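Long-range contacts in ABC-type phosphate transport system, periplasmic component (Lactobacillus brevis, PDB 4ECF), which probably binds phosphate outside the cytoplasmic membrane and delivers it to a PstSACB-type ABC importer: residues D75-V80 with W205-L210; G82-V87 with N200-W205. All coordinates share one frame; numbering follows the deposited sequence.

How the contacts relate
Both contacts are built on strand 73-87, the long strand that runs from one lobe of the protein towards the other, and both use Trp205, which ends the loop of contact 2 and begins the strand of contact 1. Contact 1 joins two neighbouring strands of the main sheet and is mostly buried, yet it reaches the surface at Asp75, His76 and Arg77, where charged and aromatic groups supplement the backbone bonds. Contact 2 is smaller and its touching residues are all buried. There the partner is a loop, one backbone bond and one from an indole N-H join the two segments, and apolar contacts do most of the rest.

Contact 1. Residues D75-V80 with W205-L210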
# COMPACT_ATOMS: atom_id res chain seq x y z
N ASP A 75 8.06 -15.17 -5.22
CA ASP A 75 8.03 -13.72 -5.12
C ASP A 75 8.47 -13.04 -6.41
O ASP A 75 9.36 -13.54 -7.12
CB ASP A 75 8.94 -13.29 -3.94
CG ASP A 75 8.72 -11.84 -3.52
OD1 ASP A 75 7.69 -11.27 -3.92
OD2 ASP A 75 9.57 -11.30 -2.78
N HIS A 76 7.85 -11.91 -6.71
CA HIS A 76 8.31 -11.02 -7.78
C HIS A 76 8.05 -9.62 -7.32
O HIS A 76 6.90 -9.23 -7.15
CB HIS A 76 7.58 -11.24 -9.10
CG HIS A 76 7.54 -12.69 -9.56
ND1 HIS A 76 6.62 -13.58 -9.11
CD2 HIS A 76 8.35 -13.36 -10.44
CE1 HIS A 76 6.83 -14.77 -9.69
NE2 HIS A 76 7.90 -14.64 -10.52
N ARG A 77 9.10 -8.90 -6.98
CA ARG A 77 8.93 -7.51 -6.55
C ARG A 77 8.90 -6.57 -7.75
O ARG A 77 9.70 -6.76 -8.69
CB ARG A 77 9.97 -7.10 -5.51
CG ARG A 77 9.63 -7.58 -4.11
CD ARG A 77 10.64 -7.12 -3.08
NE ARG A 77 11.86 -7.93 -3.09
CZ ARG A 77 12.89 -7.69 -2.29
NH1 ARG A 77 12.86 -6.63 -1.48
NH2 ARG A 77 13.94 -8.48 -2.30
N VAL A 78 8.01 -5.58 -7.74
CA VAL A 78 7.75 -4.75 -8.91
C VAL A 78 7.80 -3.26 -8.65
O VAL A 78 7.83 -2.47 -9.57
CB VAL A 78 6.40 -5.15 -9.55
CG1 VAL A 78 6.39 -6.64 -9.93
CG2 VAL A 78 5.18 -4.81 -8.68
N ALA A 79 7.81 -2.87 -7.38
CA ALA A 79 7.67 -1.45 -7.04
C ALA A 79 7.85 -1.31 -5.53
O ALA A 79 7.85 -2.31 -4.80
CB ALA A 79 6.30 -0.94 -7.46
N VAL A 80 8.05 -0.06 -5.11
CA VAL A 80 7.90 0.35 -3.70
C VAL A 80 6.71 1.31 -3.68
O VAL A 80 6.51 2.13 -4.60
CB VAL A 80 9.18 1.00 -3.16
CG1 VAL A 80 8.89 1.78 -1.87
CG2 VAL A 80 10.28 -0.06 -3.03
N TRP A 205 6.63 2.72 4.07
CA TRP A 205 6.66 2.29 2.69
C TRP A 205 6.83 0.80 2.73
O TRP A 205 7.30 0.22 3.74
CB TRP A 205 7.75 2.96 1.85
CG TRP A 205 9.15 2.79 2.37
CD1 TRP A 205 9.90 3.68 3.11
CD2 TRP A 205 10.04 1.69 2.06
NE1 TRP A 205 11.16 3.19 3.34
CE2 TRP A 205 11.31 1.98 2.73
CE3 TRP A 205 9.90 0.48 1.36
CZ2 TRP A 205 12.39 1.13 2.65
CZ3 TRP A 205 11.02 -0.37 1.28
CH2 TRP A 205 12.23 -0.04 1.93
N SER A 206 6.47 0.14 1.64
CA SER A 206 6.76 -1.29 1.52
C SER A 206 7.08 -1.67 0.07
O SER A 206 6.80 -0.90 -0.84
CB SER A 206 5.62 -2.17 2.03
OG SER A 206 4.52 -2.17 1.13
N TYR A 207 7.59 -2.88 -0.11
CA TYR A 207 7.77 -3.44 -1.43
C TYR A 207 6.42 -3.99 -1.89
O TYR A 207 5.61 -4.43 -1.08
CB TYR A 207 8.83 -4.57 -1.44
CG TYR A 207 10.22 -4.10 -1.04
CD1 TYR A 207 11.03 -3.39 -1.92
CD2 TYR A 207 10.70 -4.38 0.23
CE1 TYR A 207 12.31 -2.96 -1.53
CE2 TYR A 207 11.97 -3.94 0.63
CZ TYR A 207 12.78 -3.26 -0.29
OH TYR A 207 14.06 -2.81 0.09
N GLU A 208 6.18 -3.86 -3.18
CA GLU A 208 5.00 -4.42 -3.87
C GLU A 208 5.36 -5.71 -4.55
O GLU A 208 6.36 -5.77 -5.31
CB GLU A 208 4.46 -3.44 -4.89
CG GLU A 208 3.95 -2.13 -4.30
CD GLU A 208 2.65 -2.26 -3.55
OE1 GLU A 208 2.57 -3.10 -2.61
OE2 GLU A 208 1.74 -1.49 -3.91
N HIS A 209 4.54 -6.75 -4.33
CA HIS A 209 4.84 -8.12 -4.75
C HIS A 209 3.75 -8.69 -5.64
O HIS A 209 2.54 -8.50 -5.35
CB HIS A 209 4.91 -9.03 -3.54
CG HIS A 209 5.89 -8.63 -2.49
ND1 HIS A 209 7.04 -9.29 -2.28
CD2 HIS A 209 5.76 -7.70 -1.49
CE1 HIS A 209 7.67 -8.75 -1.18
NE2 HIS A 209 6.88 -7.76 -0.72
N LEU A 210 4.15 -9.39 -6.70
CA LEU A 210 3.22 -10.20 -7.53
C LEU A 210 3.59 -11.66 -7.28
O LEU A 210 4.55 -12.14 -7.85
CB LEU A 210 3.32 -9.85 -9.00
CG LEU A 210 3.01 -8.39 -9.39
CD1 LEU A 210 3.11 -8.20 -10.89
CD2 LEU A 210 1.64 -7.96 -8.90
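Trp205 meets Val80 through CE3 of its indole, which lies 3.6 Å from Val80 CG1. The carbonyl of Ser206 then takes a CA-H...O contact from Val80, while its hydroxyl turns off to the backbone of Asp59. Tyr207 pairs with Val80 in an antiparallel non-hydrogen-bonded pair, and its CD1 lies 3.6 Å from Val80 CG2, the two side chains alongside each other. Its ring is held between two groups: Trp205 CZ3 sits over the rim of one face, and the guanidinium of Arg77 stands nearly perpendicular over the centre of the other. This cation-pi contact puts Arg77 CZ 4.5 Å from the centroid of the Tyr207 ring, 5° off its normal. At Glu208 the opposite strand carries an extra residue, a beta bulge at Val78 and Ala79: Val78 N donates to Glu208 O (2.9 Å), and Glu208 N to Ala79 O (2.8 Å). One strand runs out towards the second lobe and the other returns from it, consistent with the hinge strands of type II periplasmic binding proteins. His209 returns to non-hydrogen-bonded pairing, with Arg77, whose CG packs against its imidazole. His209 ND1 gives a nearly straight bond to Asp75 OD1, 2.7 Å away, from the syn side and somewhat out of the carboxylate plane; Asp75 holds CG anti to its backbone N (chi1 -165°), which swings the acid back to the histidine. Leu210 N donates to His76 O (2.8 Å) and Leu210 O accepts from His76 ND1 (2.8 Å), while the Leu210 side chain crosses that of Val78 at about a right angle, CD1 against CG1.

Contact 2. Residues G82-V87 with N200-W205; sequences GITPIV and NDWRIW. With EDO (1,2-ethanediol), chain F; EDO (1,2-ethanediol), chain L.
Trp202 and Ile204 grip Ile83 at both of its backbone polar atoms. Ile83 N donates to Ile204 O at 3.0 Å in a straight bond (171°), the amide lying above the carbonyl plane. Ile83 O accepts from Trp202 NE1 at 2.9 Å, a bent bond (139°) that keeps close to the indole plane; the same NE1 makes a weak bond to Ile204 O. The indole of Trp202 reaches towards residues 82-87 because its CG lies anti to the backbone N (chi1 -176°), offering them an edge. Apolar contacts follow: Pro85 CD abuts that edge, 3.8 Å from Trp202 CZ2, and the Ile204 side chain crosses Ile83 at about a right angle, Ile204 CG2 3.8 Å from Ile83 CB. Gly82 and Trp205 form a non-hydrogen-bonded pair in which Trp205 CB rests on Gly82 CA. Were Trp202 replaced by an alanine, Ile83 O would probably lose its indole donor and a gap open beside Pro85. An ethanediol, probably from the crystallisation liquor, covers the rim of one indole face and accepts from Arg203 N. Loop and strand meet where strand 73-87 passes into the sheet of the second lobe, consistent with the hinge region of a type II periplasmic binding protein.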
# COMPACT_ATOMS: atom_id res chain seq x y z
N GLY A 82 4.76 4.15 -1.10
CA GLY A 82 4.70 4.95 0.11
C GLY A 82 3.30 4.93 0.68
O GLY A 82 2.30 4.80 -0.06
N ILE A 83 3.23 5.00 2.00
CA ILE A 83 1.96 5.09 2.75
C ILE A 83 2.00 6.36 3.60
O ILE A 83 3.01 6.67 4.28
CB ILE A 83 1.77 3.85 3.64
CG1 ILE A 83 1.61 2.61 2.75
CG2 ILE A 83 0.57 4.03 4.62
CD1 ILE A 83 1.97 1.34 3.49
N THR A 84 0.88 7.07 3.58
CA THR A 84 0.77 8.34 4.30
C THR A 84 -0.52 8.42 5.13
O THR A 84 -1.57 7.94 4.70
CB THR A 84 0.85 9.55 3.38
OG1 THR A 84 0.83 10.76 4.16
CG2 THR A 84 -0.29 9.61 2.39
N PRO A 85 -0.42 8.99 6.33
CA PRO A 85 -1.67 9.39 6.99
C PRO A 85 -2.39 10.43 6.15
O PRO A 85 -1.76 11.22 5.42
CB PRO A 85 -1.22 10.02 8.30
CG PRO A 85 0.25 9.86 8.39
CD PRO A 85 0.77 9.49 7.04
N ILE A 86 -3.72 10.37 6.18
CA ILE A 86 -4.56 11.35 5.56
C ILE A 86 -5.62 11.80 6.53
O ILE A 86 -6.07 11.04 7.36
CB ILE A 86 -5.26 10.81 4.26
CG1 ILE A 86 -6.01 9.49 4.50
CG2 ILE A 86 -4.23 10.63 3.12
CD1 ILE A 86 -7.06 9.19 3.42
N VAL A 87 -5.98 13.07 6.44
CA VAL A 87 -7.00 13.64 7.30
C VAL A 87 -8.04 14.40 6.51
O VAL A 87 -7.82 14.82 5.39
CB VAL A 87 -6.40 14.56 8.37
CG1 VAL A 87 -5.43 13.81 9.28
CG2 VAL A 87 -5.75 15.78 7.74
N ASN A 200 14.70 6.62 2.92
CA ASN A 200 14.10 6.21 4.19
C ASN A 200 13.94 7.36 5.20
O ASN A 200 13.65 7.09 6.35
CB ASN A 200 14.84 4.99 4.82
CG ASN A 200 13.98 4.23 5.83
OD1 ASN A 200 12.86 3.84 5.50
ND2 ASN A 200 14.50 4.00 7.05
N ASP A 201 14.05 8.61 4.77
CA ASP A 201 13.67 9.72 5.65
C ASP A 201 12.16 9.70 5.94
O ASP A 201 11.73 10.09 7.03
CB ASP A 201 14.07 11.06 5.03
CG ASP A 201 15.58 11.37 5.20
OD1 ASP A 201 16.26 10.76 6.04
OD2 ASP A 201 16.07 12.24 4.47
N TRP A 202 11.38 9.24 4.97
CA TRP A 202 10.00 8.83 5.19
C TRP A 202 10.02 7.30 5.31
O TRP A 202 10.45 6.62 4.37
CB TRP A 202 9.14 9.23 3.96
CG TRP A 202 7.69 8.88 4.22
CD1 TRP A 202 7.04 7.67 3.91
CD2 TRP A 202 6.71 9.67 4.92
NE1 TRP A 202 5.74 7.71 4.36
CE2 TRP A 202 5.48 8.90 4.94
CE3 TRP A 202 6.70 10.95 5.45
CZ2 TRP A 202 4.32 9.36 5.57
CZ3 TRP A 202 5.52 11.41 6.04
CH2 TRP A 202 4.36 10.64 6.08
N ARG A 203 9.69 6.78 6.48
CA ARG A 203 9.90 5.36 6.80
C ARG A 203 8.72 4.47 6.43
O ARG A 203 8.84 3.22 6.46
CB ARG A 203 10.16 5.20 8.30
CG ARG A 203 11.51 5.79 8.74
CD ARG A 203 11.76 5.60 10.23
NE ARG A 203 11.87 4.17 10.62
CZ ARG A 203 10.98 3.47 11.33
NH1 ARG A 203 9.85 4.02 11.77
NH2 ARG A 203 11.24 2.20 11.62
N ILE A 204 7.58 5.06 6.17
CA ILE A 204 6.35 4.25 5.96
C ILE A 204 6.18 3.93 4.46
O ILE A 204 5.65 4.73 3.70
CB ILE A 204 5.06 4.92 6.52
CG1 ILE A 204 5.32 5.72 7.81
CG2 ILE A 204 4.01 3.84 6.70
CD1 ILE A 204 4.06 6.40 8.31
N TRP A 205 6.63 2.72 4.07
CA TRP A 205 6.66 2.29 2.69
C TRP A 205 6.83 0.80 2.73
O TRP A 205 7.30 0.22 3.74
CB TRP A 205 7.75 2.96 1.85
CG TRP A 205 9.15 2.79 2.37
CD1 TRP A 205 9.90 3.68 3.11
CD2 TRP A 205 10.04 1.69 2.06
NE1 TRP A 205 11.16 3.19 3.34
CE2 TRP A 205 11.31 1.98 2.73
CE3 TRP A 205 9.90 0.48 1.36
CZ2 TRP A 205 12.39 1.13 2.65
CZ3 TRP A 205 11.02 -0.37 1.28
CH2 TRP A 205 12.23 -0.04 1.93
C1 EDO F . 8.74 10.60 9.04
O1 EDO F . 9.42 10.51 10.31
C2 EDO F . 7.86 9.39 8.73
O2 EDO F . 8.58 8.16 8.71
C1 EDO L . 7.72 4.88 14.08
O1 EDO L . 7.46 3.48 13.78
C2 EDO L . 9.17 5.11 14.52
O2 EDO L . 9.30 5.38 15.93